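Local coordinates for protein cellulase (Xanthomonas axonopodis pv. citri, PDB 4W7W) that probably hydrolyses beta-1,4-glucosidic bonds of cellulose as a family 5 (β/α)8-barrel cellulase, and binds cello-oligosaccharide in its cleft, at residues 149-154 and 183-188; 268-273 and 309-314; 137-142 and 175-180; 191-196 and 246-251. All blocks are in the same frame, centred on the assembly; numbering follows the deposited sequence.

In the fold
Along the chain, contact 3 opens first with helix 127-141, and contact 1 opens on strand 147-150 before contact 3 closes after helix 160-176; contact 1 then closes on strand 183-186. The two therefore cross, and they touch where F149 meets A138, F141 and A179. Together they tie the fourth and fifth strands of the barrel to the helices outside them. Contact 4 follows in series, joining the loop after strand 183-186 to helix 243-258, and abuts contact 1 where P186 meets T191. Contact 2 comes last, linking the loops after strands 262-268 and 293-301. It lies across the chain's centre from contact 3, their nearest atoms about 21 Å apart.

Contact 1: 149-154 and 183-188; sequences FGLMNE and ILVPGT. With BGC (beta-D-glucopyranose), chain C.
L151 lies against I183, its CG 3.6 Å from the I183 CG2 methyl, which both L151 methyls also touch. CG2 reaches them because it stands anti to the I183 backbone N, while CG1 swings toward the edge of the F149 ring. Further along, the P186 ring presses on a carbonyl, with P186 CG 3.3 Å from M152 O. Ahead of these two residues the backbones run parallel as adjacent barrel strands, F149 paired with I183 and G150 with L184. L184 N donates to F149 O at 2.8 Å, almost straight at the hydrogen (168°); the bond from L151 N to L184 O is longer, 3.2 Å. Beyond it the two segments splay: the CA atoms of G150 and L184 are 4.8 Å apart, those of M152 and P186 6.8 Å. A water enters the widening gap, accepting from M152 N and lying 2.9 Å from L184 O, to which it can donate; this oxygen would then have a second partner beside L151 N. Helix 160-176, the crossover of this beta-alpha-beta unit, covers L151 with T170 and I174, and W134 donates to L151 O. Past the splay, 149-154 turns into the glycan cleft. N153 OD1 accepts from R67, and E154 reaches out on an extended chain. This Asn-Glu pair after the fourth strand probably matches the place of the acid/base glutamate in family 5. Glucose O4 donates to E154 OE1 at 2.6 Å and H224 bonds OE2, so the carboxylate is held on both oxygens and its rotation is fixed.

Contact 2: 268-273 and 309-314; sequences ATANNP and YPFTVQ
F311 is held between A268 and its own neighbour P310. The A268 CB methyl sits over one ring face, 3.7 Å from the F311 ring centroid and 21° off the normal, a CH-pi contact offset toward CG, with A268 CB to F311 CG 3.5 Å. P310 CG covers the opposite face. With CG anti to its carbonyl carbon (chi1 -55°), F311 sends its ring toward 268-270, where backbone atoms meet the ring edge: T269 O is 3.6 Å from F311 CD1, and A270 N lies in the ring plane, 3.8 Å from F311 CE1. That buried N-H has no hydrogen-bond partner in the model. Both segments lie at the C-terminal end of the barrel, in the connections that follow the seventh and eighth strands, and the type I turn from Y309 to T312 brings P310 and F311 against 268-270. The same turn carries Y309, whose ring stacks on W305 in the glycan pocket. Toward N271 the packing thins. A270 CB merely grazes P310 CB, at 4.4 Å, and no direct hydrogen bond joins the segments. Instead a water accepts from N271 N at 2.9 Å and donates to P310 O at 2.8 Å. Q324 NE2, from further along the loop that holds 309-314, bonds T269 O as well as P310 O, stitching the two carbonyls together, while the N271 side chain leads away on the exposed side.

Contact 3: 137-142 and 175-180; sequences LALEFK and RKTGAK
K142 lays its aliphatic chain along 177-179, CB packed on the A179 methyl (K142 CB to A179 CB 3.6 Å) and CE 3.4 Å from T177 O. Its CG stands between the backbone N and the carbonyl carbon (chi1 55°), and bends at chi3 and chi4 bring CD and CE alongside the T177 carbonyl. T177 is the other half of the contact. Its CG2 methyl and CB fit against L139, with T177 CB to L139 CD2 3.9 Å, while OG1 faces the A138 methyl, T177 OG1 to A138 CB 3.6 Å. That hydroxyl is hydrogen-bonded to I174 O and also accepts from A179 N, forming an ST turn that follows the helix. The joined pieces are the C-terminal ends of helices 127-141 and 160-176, neighbours on the outside of the barrel. At both places the chain leaves a helix to head for a strand, and G178, with positive phi, makes the exit on the second side. A138 and A179 close the inner part, both touching F149 of the strand beneath. R175 folds back on the turn: NH1 donates to A179 O at 3.0 Å, from above the carbonyl plane rather than along a lone pair, and also to N181 O, and NE forms a salt bridge with D214. At the far end a water links the two backbones, donating to K142 O at 2.6 Å and accepting from K180 N at 2.7 Å.

Contact 4: 191-196 and 246-251; sequences TGAHSW and EKLQGF
The type I turn from A193 to W196 sets its first residues against the helix, the CA of H194 4.7 Å from the CA of K247, with a bent CA-H...O contact in which H194 CA lies 3.6 Å from K247 O. W196 and F251 form a T-shaped pair. The edge of F251 stands on the indole face, planes at 77°, with F251 CD1 3.5 Å from W196 CD2 and CE1 over the CE2 side. CG anti to the backbone N in both (chi1 -163° in W196, 177° in F251) directs each ring toward the other segment. A193 packs beside this pair, its CB 3.8 Å from L248 CD2 and close to F251 CB. H194 CB packs on the bent chain of K247 (H194 CB to K247 CD 3.8 Å), while the imidazole leads away to stack on Y231 and touch a bound glucose. One water bridges the backbones, donating to A193 O and K247 O, both at 2.8 Å, and accepting from F251 N at 2.9 Å; it gives that N-H a partner where the kinked helix lacks its usual bond. Around the contact, strand 219-226 lies under A193 and F251, helix 205-209 touches W196, and L248 reaches helix 273-288.

Contact 1: 149-154 and 183-188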
loop_
_atom_site.group_PDB
_atom_site.type_symbol
_atom_site.label_atom_id
_atom_site.label_comp_id
_atom_site.label_asym_id
_atom_site.label_seq_id
_atom_site.Cartn_x
_atom_site.Cartn_y
_atom_site.Cartn_z
ATOM N N PHE A 149 1.051 3.444 8.942
ATOM C CA PHE A 149 1.649 2.103 9.008
ATOM C C PHE A 149 0.907 1.149 8.060
ATOM O O PHE A 149 -0.221 0.751 8.332
ATOM C CB PHE A 149 1.603 1.567 10.431
ATOM C CG PHE A 149 2.319 2.424 11.444
ATOM C CD1 PHE A 149 3.459 3.149 11.150
ATOM C CD2 PHE A 149 1.868 2.450 12.744
ATOM C CE1 PHE A 149 4.106 3.884 12.132
ATOM C CE2 PHE A 149 2.517 3.191 13.731
ATOM C CZ PHE A 149 3.651 3.891 13.422
ATOM N N GLY A 150 1.554 0.789 6.954
ATOM C CA GLY A 150 1.001 -0.179 5.998
ATOM C C GLY A 150 1.466 -1.575 6.348
ATOM O O GLY A 150 2.539 -2.022 5.926
ATOM N N LEU A 151 0.663 -2.270 7.142
ATOM C CA LEU A 151 1.108 -3.510 7.788
ATOM C C LEU A 151 1.757 -4.543 6.885
ATOM O O LEU A 151 2.728 -5.178 7.281
ATOM C CB LEU A 151 -0.050 -4.179 8.514
ATOM C CG LEU A 151 -0.718 -3.360 9.616
ATOM C CD1 LEU A 151 -1.690 -4.252 10.368
ATOM C CD2 LEU A 151 0.321 -2.716 10.537
ATOM N N MET A 152 1.183 -4.783 5.704
ATOM C CA MET A 152 1.726 -5.833 4.859
ATOM C C MET A 152 1.197 -5.713 3.453
ATOM O O MET A 152 -0.017 -5.717 3.241
ATOM C CB MET A 152 1.318 -7.214 5.383
ATOM C CG MET A 152 1.886 -8.375 4.592
ATOM S SD MET A 152 3.687 -8.442 4.527
ATOM C CE MET A 152 4.051 -8.795 6.246
ATOM N N ASN A 153 2.083 -5.675 2.474
ATOM C CA ASN A 153 1.636 -5.672 1.093
ATOM C C ASN A 153 1.092 -7.042 0.704
ATOM O O ASN A 153 1.825 -8.032 0.759
ATOM C CB ASN A 153 2.755 -5.317 0.148
ATOM C CG ASN A 153 2.255 -5.216 -1.266
ATOM O OD1 ASN A 153 1.430 -4.349 -1.554
ATOM N ND2 ASN A 153 2.708 -6.088 -2.141
ATOM N N GLU A 154 -0.164 -7.082 0.256
ATOM C CA GLU A 154 -0.744 -8.267 -0.417
ATOM C C GLU A 154 -0.443 -9.616 0.250
ATOM O O GLU A 154 0.140 -10.517 -0.365
ATOM C CB GLU A 154 -0.352 -8.293 -1.895
ATOM C CG GLU A 154 -0.881 -7.069 -2.614
ATOM C CD GLU A 154 -0.703 -7.121 -4.114
ATOM O OE1 GLU A 154 -0.166 -8.119 -4.617
ATOM O OE2 GLU A 154 -1.116 -6.130 -4.783
ATOM N N ILE A 183 -3.308 2.969 10.881
ATOM C CA ILE A 183 -2.863 1.650 10.462
ATOM C C ILE A 183 -3.718 1.245 9.261
ATOM O O ILE A 183 -4.953 1.268 9.334
ATOM C CB ILE A 183 -3.035 0.605 11.589
ATOM C CG1 ILE A 183 -2.136 0.937 12.767
ATOM C CG2 ILE A 183 -2.722 -0.784 11.056
ATOM C CD1 ILE A 183 -2.460 0.122 14.004
ATOM N N LEU A 184 -3.053 0.843 8.182
ATOM C CA LEU A 184 -3.708 0.274 7.006
ATOM C C LEU A 184 -3.593 -1.248 7.089
ATOM O O LEU A 184 -2.492 -1.800 7.085
ATOM C CB LEU A 184 -3.078 0.765 5.706
ATOM C CG LEU A 184 -3.090 2.281 5.524
ATOM C CD1 LEU A 184 -2.484 2.621 4.174
ATOM C CD2 LEU A 184 -4.483 2.862 5.661
ATOM N N VAL A 185 -4.749 -1.905 7.160
ATOM C CA VAL A 185 -4.869 -3.350 7.372
ATOM C C VAL A 185 -5.347 -4.008 6.088
ATOM O O VAL A 185 -6.420 -3.681 5.609
ATOM C CB VAL A 185 -5.930 -3.681 8.456
ATOM C CG1 VAL A 185 -5.992 -5.180 8.713
ATOM C CG2 VAL A 185 -5.628 -2.939 9.733
ATOM N N PRO A 186 -4.570 -4.946 5.533
ATOM C CA PRO A 186 -5.023 -5.662 4.355
ATOM C C PRO A 186 -5.743 -6.948 4.742
ATOM O O PRO A 186 -5.687 -7.383 5.896
ATOM C CB PRO A 186 -3.707 -6.005 3.679
ATOM C CG PRO A 186 -2.805 -6.331 4.833
ATOM C CD PRO A 186 -3.212 -5.369 5.932
ATOM N N GLY A 187 -6.376 -7.564 3.744
ATOM C CA GLY A 187 -6.801 -8.946 3.824
ATOM C C GLY A 187 -5.813 -9.868 3.141
ATOM O O GLY A 187 -4.757 -9.439 2.676
ATOM N N THR A 188 -6.183 -11.154 3.095
ATOM C CA THR A 188 -5.441 -12.111 2.304
ATOM C C THR A 188 -5.899 -12.022 0.829
ATOM O O THR A 188 -6.513 -11.025 0.427
ATOM C CB THR A 188 -5.496 -13.521 2.909
ATOM O OG1 THR A 188 -4.545 -14.330 2.233
ATOM C CG2 THR A 188 -6.885 -14.135 2.862
HETATM C C2 BGC C . 0.110 -11.169 -8.583
HETATM C C3 BGC C . 0.885 -10.152 -7.757
HETATM C C4 BGC C . 0.236 -8.774 -7.833
HETATM C C5 BGC C . -1.248 -8.880 -7.502
HETATM C C6 BGC C . -1.974 -7.569 -7.740
HETATM C C1 BGC C . -1.345 -11.148 -8.156
HETATM O O2 BGC C . 0.623 -12.493 -8.396
HETATM O O3 BGC C . 2.224 -10.073 -8.244
HETATM O O4 BGC C . 0.909 -7.850 -6.976
HETATM O O5 BGC C . -1.881 -9.841 -8.346
HETATM O O6 BGC C . -3.375 -7.710 -7.485
HETATM O O HOH W 1 -1.111 -2.946 4.774
#

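Contact 2: 268-273 and 309-314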
loop_
_atom_site.group_PDB
_atom_site.type_symbol
_atom_site.label_atom_id
_atom_site.label_comp_id
_atom_site.label_asym_id
_atom_site.label_seq_id
_atom_site.Cartn_x
_atom_site.Cartn_y
_atom_site.Cartn_z
ATOM N N ALA A 268 -3.919 0.717 -10.909
ATOM C CA ALA A 268 -3.268 1.258 -12.094
ATOM C C ALA A 268 -4.121 0.945 -13.289
ATOM O O ALA A 268 -4.883 -0.030 -13.291
ATOM C CB ALA A 268 -1.894 0.651 -12.303
ATOM N N THR A 269 -3.937 1.756 -14.320
ATOM C CA THR A 269 -4.543 1.591 -15.636
ATOM C C THR A 269 -3.503 1.977 -16.670
ATOM O O THR A 269 -2.649 2.830 -16.414
ATOM C CB THR A 269 -5.810 2.462 -15.767
ATOM O OG1 THR A 269 -5.504 3.828 -15.480
ATOM C CG2 THR A 269 -6.897 1.996 -14.824
ATOM N N ALA A 270 -3.580 1.353 -17.838
ATOM C CA ALA A 270 -2.645 1.641 -18.912
ATOM C C ALA A 270 -3.108 2.812 -19.754
ATOM O O ALA A 270 -4.233 3.298 -19.620
ATOM C CB ALA A 270 -2.460 0.411 -19.771
ATOM N N ASN A 271 -2.216 3.261 -20.622
ATOM C CA ASN A 271 -2.477 4.463 -21.398
ATOM C C ASN A 271 -3.229 4.208 -22.696
ATOM O O ASN A 271 -2.647 4.227 -23.779
ATOM C CB ASN A 271 -1.150 5.157 -21.697
ATOM C CG ASN A 271 -1.321 6.428 -22.481
ATOM O OD1 ASN A 271 -2.308 7.124 -22.323
ATOM N ND2 ASN A 271 -0.376 6.715 -23.352
ATOM N N ASN A 272 -4.534 3.981 -22.579
ATOM C CA ASN A 272 -5.396 3.760 -23.745
ATOM C C ASN A 272 -6.808 4.225 -23.419
ATOM O O ASN A 272 -7.138 4.407 -22.249
ATOM C CB ASN A 272 -5.333 2.294 -24.223
ATOM C CG ASN A 272 -5.796 1.284 -23.190
ATOM O OD1 ASN A 272 -6.962 1.275 -22.772
ATOM N ND2 ASN A 272 -4.870 0.427 -22.744
ATOM N N PRO A 273 -7.645 4.417 -24.444
ATOM C CA PRO A 273 -8.935 5.052 -24.194
ATOM C C PRO A 273 -9.846 4.305 -23.211
ATOM O O PRO A 273 -10.446 4.926 -22.345
ATOM C CB PRO A 273 -9.545 5.132 -25.591
ATOM C CG PRO A 273 -8.344 5.379 -26.462
ATOM C CD PRO A 273 -7.281 4.490 -25.874
ATOM N N TYR A 309 7.257 0.206 -19.209
ATOM C CA TYR A 309 6.397 -0.106 -18.078
ATOM C C TYR A 309 5.064 0.633 -18.204
ATOM O O TYR A 309 5.033 1.860 -18.242
ATOM C CB TYR A 309 7.052 0.233 -16.751
ATOM C CG TYR A 309 6.256 -0.290 -15.580
ATOM C CD1 TYR A 309 5.998 -1.644 -15.443
ATOM C CD2 TYR A 309 5.744 0.572 -14.623
ATOM C CE1 TYR A 309 5.252 -2.126 -14.392
ATOM C CE2 TYR A 309 5.005 0.096 -13.555
ATOM C CZ TYR A 309 4.773 -1.249 -13.434
ATOM O OH TYR A 309 4.027 -1.735 -12.371
ATOM N N PRO A 310 3.952 -0.114 -18.261
ATOM C CA PRO A 310 2.713 0.554 -18.662
ATOM C C PRO A 310 2.098 1.478 -17.636
ATOM O O PRO A 310 1.193 2.233 -17.975
ATOM C CB PRO A 310 1.758 -0.619 -18.968
ATOM C CG PRO A 310 2.294 -1.765 -18.194
ATOM C CD PRO A 310 3.788 -1.580 -18.195
ATOM N N PHE A 311 2.532 1.373 -16.375
ATOM C CA PHE A 311 1.848 2.061 -15.277
ATOM C C PHE A 311 2.673 3.181 -14.656
ATOM O O PHE A 311 2.279 3.740 -13.646
ATOM C CB PHE A 311 1.434 1.054 -14.190
ATOM C CG PHE A 311 0.592 -0.084 -14.693
ATOM C CD1 PHE A 311 -0.483 0.103 -15.562
ATOM C CD2 PHE A 311 0.829 -1.352 -14.213
ATOM C CE1 PHE A 311 -1.265 -0.981 -15.976
ATOM C CE2 PHE A 311 0.055 -2.420 -14.603
ATOM C CZ PHE A 311 -0.981 -2.241 -15.499
ATOM N N THR A 312 3.824 3.505 -15.220
ATOM C CA THR A 312 4.648 4.529 -14.621
ATOM C C THR A 312 4.029 5.914 -14.704
ATOM O O THR A 312 3.589 6.333 -15.774
ATOM C CB THR A 312 6.053 4.565 -15.222
ATOM O OG1 THR A 312 6.786 5.583 -14.541
ATOM C CG2 THR A 312 6.079 4.823 -16.750
ATOM N N VAL A 313 4.065 6.648 -13.599
ATOM C CA VAL A 313 3.823 8.085 -13.638
ATOM C C VAL A 313 5.052 8.871 -13.177
ATOM O O VAL A 313 4.944 10.057 -12.860
ATOM C CB VAL A 313 2.522 8.522 -12.919
ATOM C CG1 VAL A 313 1.321 7.931 -13.650
ATOM C CG2 VAL A 313 2.526 8.153 -11.445
ATOM N N GLN A 314 6.222 8.226 -13.176
ATOM C CA GLN A 314 7.457 8.949 -12.935
ATOM C C GLN A 314 7.688 9.908 -14.106
ATOM O O GLN A 314 7.656 9.473 -15.246
ATOM C CB GLN A 314 8.621 7.973 -12.841
ATOM C CG GLN A 314 9.944 8.635 -12.478
ATOM C CD GLN A 314 10.020 9.156 -11.057
ATOM O OE1 GLN A 314 9.155 8.904 -10.209
ATOM N NE2 GLN A 314 11.100 9.850 -10.775
HETATM O O HOH W 2 0.498 2.352 -20.646
#

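Contact 3: 137-142 and 175-180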
loop_
_atom_site.group_PDB
_atom_site.type_symbol
_atom_site.label_atom_id
_atom_site.label_comp_id
_atom_site.label_asym_id
_atom_site.label_seq_id
_atom_site.Cartn_x
_atom_site.Cartn_y
_atom_site.Cartn_z
ATOM N N LEU A 137 8.966 -0.568 14.573
ATOM C CA LEU A 137 8.696 0.586 13.724
ATOM C C LEU A 137 7.803 1.594 14.423
ATOM O O LEU A 137 8.027 2.803 14.318
ATOM C CB LEU A 137 8.104 0.196 12.372
ATOM C CG LEU A 137 9.051 -0.546 11.434
ATOM C CD1 LEU A 137 8.316 -0.884 10.145
ATOM C CD2 LEU A 137 10.295 0.256 11.123
ATOM N N ALA A 138 6.809 1.119 15.177
ATOM C CA ALA A 138 5.941 2.028 15.906
ATOM C C ALA A 138 6.728 2.832 16.952
ATOM O O ALA A 138 6.470 4.014 17.156
ATOM C CB ALA A 138 4.810 1.266 16.556
ATOM N N LEU A 139 7.685 2.197 17.627
ATOM C CA LEU A 139 8.521 2.929 18.577
ATOM C C LEU A 139 9.313 4.029 17.889
ATOM O O LEU A 139 9.532 5.082 18.480
ATOM C CB LEU A 139 9.455 1.980 19.327
ATOM C CG LEU A 139 8.770 1.103 20.378
ATOM C CD1 LEU A 139 9.687 -0.023 20.828
ATOM C CD2 LEU A 139 8.299 1.900 21.582
ATOM N N GLU A 140 9.731 3.795 16.650
ATOM C CA GLU A 140 10.488 4.800 15.911
ATOM C C GLU A 140 9.639 5.974 15.446
ATOM O O GLU A 140 10.115 7.101 15.399
ATOM C CB GLU A 140 11.158 4.196 14.688
ATOM C CG GLU A 140 12.188 3.143 14.966
ATOM C CD GLU A 140 13.396 3.661 15.697
ATOM O OE1 GLU A 140 13.723 4.886 15.618
ATOM O OE2 GLU A 140 14.046 2.806 16.351
ATOM N N PHE A 141 8.389 5.704 15.063
ATOM C CA PHE A 141 7.570 6.674 14.330
ATOM C C PHE A 141 6.315 7.112 15.072
ATOM O O PHE A 141 5.509 7.863 14.520
ATOM C CB PHE A 141 7.224 6.115 12.943
ATOM C CG PHE A 141 8.432 5.945 12.071
ATOM C CD1 PHE A 141 9.152 7.052 11.618
ATOM C CD2 PHE A 141 8.905 4.685 11.759
ATOM C CE1 PHE A 141 10.295 6.895 10.867
ATOM C CE2 PHE A 141 10.048 4.518 10.984
ATOM C CZ PHE A 141 10.732 5.630 10.529
ATOM N N LYS A 142 6.161 6.699 16.324
ATOM C CA LYS A 142 4.936 7.022 17.050
ATOM C C LYS A 142 4.700 8.518 17.175
ATOM O O LYS A 142 3.552 8.948 17.158
ATOM C CB LYS A 142 4.875 6.355 18.412
ATOM C CG LYS A 142 6.055 6.650 19.286
ATOM C CD LYS A 142 5.894 5.978 20.643
ATOM C CE LYS A 142 4.909 6.729 21.516
ATOM N NZ LYS A 142 5.527 7.937 22.115
ATOM N N ARG A 175 -0.324 -0.575 19.074
ATOM C CA ARG A 175 -1.001 0.272 20.052
ATOM C C ARG A 175 -0.376 0.212 21.437
ATOM O O ARG A 175 -0.414 1.194 22.163
ATOM C CB ARG A 175 -2.495 -0.031 20.075
ATOM C CG ARG A 175 -3.206 0.225 18.753
ATOM C CD ARG A 175 -3.027 1.661 18.294
ATOM N NE ARG A 175 -3.827 1.912 17.107
ATOM C CZ ARG A 175 -3.486 2.704 16.096
ATOM N NH1 ARG A 175 -2.349 3.380 16.104
ATOM N NH2 ARG A 175 -4.298 2.776 15.066
ATOM N N LYS A 176 0.228 -0.924 21.791
ATOM C CA LYS A 176 0.908 -1.046 23.074
ATOM C C LYS A 176 2.044 -0.031 23.211
ATOM O O LYS A 176 2.395 0.317 24.328
ATOM C CB LYS A 176 1.467 -2.455 23.264
ATOM C CG LYS A 176 0.426 -3.493 23.637
ATOM C CD LYS A 176 1.017 -4.883 23.655
ATOM C CE LYS A 176 0.026 -5.909 24.190
ATOM N NZ LYS A 176 0.511 -7.285 23.974
ATOM N N THR A 177 2.623 0.429 22.097
ATOM C CA THR A 177 3.706 1.407 22.167
ATOM C C THR A 177 3.209 2.811 22.466
ATOM O O THR A 177 4.020 3.702 22.732
ATOM C CB THR A 177 4.508 1.494 20.862
ATOM O OG1 THR A 177 3.701 2.098 19.838
ATOM C CG2 THR A 177 5.007 0.137 20.419
ATOM N N GLY A 178 1.895 3.020 22.404
ATOM C CA GLY A 178 1.316 4.361 22.504
ATOM C C GLY A 178 1.095 5.040 21.165
ATOM O O GLY A 178 0.500 6.127 21.109
ATOM N N ALA A 179 1.559 4.418 20.082
ATOM C CA ALA A 179 1.391 5.001 18.754
ATOM C C ALA A 179 -0.081 5.143 18.409
ATOM O O ALA A 179 -0.865 4.192 18.547
ATOM C CB ALA A 179 2.080 4.131 17.723
ATOM N N LYS A 180 -0.440 6.331 17.907
ATOM C CA LYS A 180 -1.809 6.644 17.507
ATOM C C LYS A 180 -1.965 6.728 15.991
ATOM O O LYS A 180 -3.031 7.061 15.492
ATOM C CB LYS A 180 -2.255 7.952 18.156
ATOM C CG LYS A 180 -2.262 7.911 19.672
ATOM C CD LYS A 180 -2.709 9.232 20.277
ATOM C CE LYS A 180 -2.850 9.144 21.793
ATOM N NZ LYS A 180 -3.002 10.487 22.415
HETATM O O HOH W 3 1.146 8.555 18.114
#

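Contact 4: 191-196 and 246-251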
loop_
_atom_site.group_PDB
_atom_site.type_symbol
_atom_site.label_atom_id
_atom_site.label_comp_id
_atom_site.label_asym_id
_atom_site.label_seq_id
_atom_site.Cartn_x
_atom_site.Cartn_y
_atom_site.Cartn_z
ATOM N N THR A 191 -5.218 -8.927 -1.036
ATOM C CA THR A 191 -6.104 -7.864 -0.602
ATOM C C THR A 191 -6.893 -7.216 -1.741
ATOM O O THR A 191 -7.148 -6.020 -1.762
ATOM C CB THR A 191 -5.359 -6.881 0.344
ATOM O OG1 THR A 191 -6.318 -6.309 1.220
ATOM C CG2 THR A 191 -4.486 -5.802 -0.329
ATOM N N GLY A 192 -7.350 -8.032 -2.677
ATOM C CA GLY A 192 -8.108 -7.497 -3.801
ATOM C C GLY A 192 -9.455 -6.957 -3.358
ATOM O O GLY A 192 -10.197 -7.621 -2.642
ATOM N N ALA A 193 -9.830 -5.774 -3.839
ATOM C CA ALA A 193 -11.167 -5.276 -3.522
ATOM C C ALA A 193 -12.227 -6.208 -4.092
ATOM O O ALA A 193 -13.219 -6.519 -3.446
ATOM C CB ALA A 193 -11.373 -3.871 -4.053
ATOM N N HIS A 194 -12.007 -6.630 -5.327
ATOM C CA HIS A 194 -12.967 -7.448 -6.057
ATOM C C HIS A 194 -13.385 -8.728 -5.341
ATOM O O HIS A 194 -14.526 -9.151 -5.481
ATOM C CB HIS A 194 -12.422 -7.787 -7.459
ATOM C CG HIS A 194 -11.156 -8.582 -7.432
ATOM N ND1 HIS A 194 -11.144 -9.954 -7.532
ATOM C CD2 HIS A 194 -9.868 -8.208 -7.215
ATOM C CE1 HIS A 194 -9.904 -10.391 -7.416
ATOM N NE2 HIS A 194 -9.110 -9.348 -7.241
ATOM N N SER A 195 -12.449 -9.356 -4.628
ATOM C CA SER A 195 -12.658 -10.658 -4.030
ATOM C C SER A 195 -12.904 -10.583 -2.534
ATOM O O SER A 195 -12.925 -11.619 -1.851
ATOM C CB SER A 195 -11.457 -11.534 -4.303
ATOM O OG SER A 195 -10.303 -10.869 -3.824
ATOM N N TRP A 196 -13.123 -9.381 -2.006
ATOM C CA TRP A 196 -13.217 -9.165 -0.568
ATOM C C TRP A 196 -14.263 -10.060 0.092
ATOM O O TRP A 196 -14.069 -10.502 1.233
ATOM C CB TRP A 196 -13.545 -7.701 -0.290
ATOM C CG TRP A 196 -13.286 -7.262 1.104
ATOM C CD1 TRP A 196 -14.193 -7.018 2.075
ATOM C CD2 TRP A 196 -12.001 -6.992 1.671
ATOM N NE1 TRP A 196 -13.564 -6.612 3.215
ATOM C CE2 TRP A 196 -12.216 -6.579 3.000
ATOM C CE3 TRP A 196 -10.693 -7.021 1.173
ATOM C CZ2 TRP A 196 -11.179 -6.192 3.839
ATOM C CZ3 TRP A 196 -9.667 -6.644 2.006
ATOM C CH2 TRP A 196 -9.920 -6.231 3.330
ATOM N N GLU A 246 -16.937 -0.948 -10.769
ATOM C CA GLU A 246 -17.698 -2.157 -10.492
ATOM C C GLU A 246 -17.060 -3.025 -9.407
ATOM O O GLU A 246 -17.740 -3.489 -8.500
ATOM C CB GLU A 246 -17.899 -2.968 -11.763
ATOM C CG GLU A 246 -18.883 -2.292 -12.705
ATOM C CD GLU A 246 -18.852 -2.816 -14.126
ATOM O OE1 GLU A 246 -18.156 -3.825 -14.373
ATOM O OE2 GLU A 246 -19.540 -2.213 -14.990
ATOM N N LYS A 247 -15.755 -3.221 -9.510
ATOM C CA LYS A 247 -15.044 -4.093 -8.599
ATOM C C LYS A 247 -14.825 -3.480 -7.226
ATOM O O LYS A 247 -14.530 -4.215 -6.277
ATOM C CB LYS A 247 -13.714 -4.523 -9.217
ATOM C CG LYS A 247 -13.851 -5.394 -10.461
ATOM C CD LYS A 247 -14.718 -6.625 -10.257
ATOM C CE LYS A 247 -14.939 -7.366 -11.551
ATOM N NZ LYS A 247 -15.780 -8.583 -11.357
ATOM N N LEU A 248 -14.995 -2.171 -7.088
ATOM C CA LEU A 248 -14.918 -1.521 -5.778
ATOM C C LEU A 248 -16.223 -1.562 -4.994
ATOM O O LEU A 248 -16.210 -1.311 -3.794
ATOM C CB LEU A 248 -14.501 -0.060 -5.940
ATOM C CG LEU A 248 -13.108 0.201 -6.540
ATOM C CD1 LEU A 248 -12.826 1.686 -6.520
ATOM C CD2 LEU A 248 -12.010 -0.549 -5.801
ATOM N N GLN A 249 -17.346 -1.868 -5.641
ATOM C CA GLN A 249 -18.648 -1.699 -4.994
ATOM C C GLN A 249 -18.840 -2.585 -3.765
ATOM O O GLN A 249 -19.347 -2.117 -2.752
ATOM C CB GLN A 249 -19.810 -1.933 -5.973
ATOM C CG GLN A 249 -19.940 -0.829 -6.980
ATOM C CD GLN A 249 -21.239 -0.898 -7.740
ATOM O OE1 GLN A 249 -22.230 -1.476 -7.270
ATOM N NE2 GLN A 249 -21.261 -0.283 -8.884
ATOM N N GLY A 250 -18.516 -3.876 -3.864
ATOM C CA GLY A 250 -18.756 -4.781 -2.740
ATOM C C GLY A 250 -17.947 -4.431 -1.494
ATOM O O GLY A 250 -18.464 -4.437 -0.377
ATOM N N PHE A 251 -16.680 -4.088 -1.720
ATOM C CA PHE A 251 -15.798 -3.626 -0.663
ATOM C C PHE A 251 -16.299 -2.324 -0.062
ATOM O O PHE A 251 -16.325 -2.184 1.167
ATOM C CB PHE A 251 -14.379 -3.500 -1.224
ATOM C CG PHE A 251 -13.371 -2.965 -0.250
ATOM C CD1 PHE A 251 -12.926 -3.725 0.821
ATOM C CD2 PHE A 251 -12.853 -1.691 -0.400
ATOM C CE1 PHE A 251 -11.978 -3.220 1.693
ATOM C CE2 PHE A 251 -11.911 -1.185 0.475
ATOM C CZ PHE A 251 -11.470 -1.962 1.516
HETATM O O HOH W 4 -15.700 -5.423 -4.044
#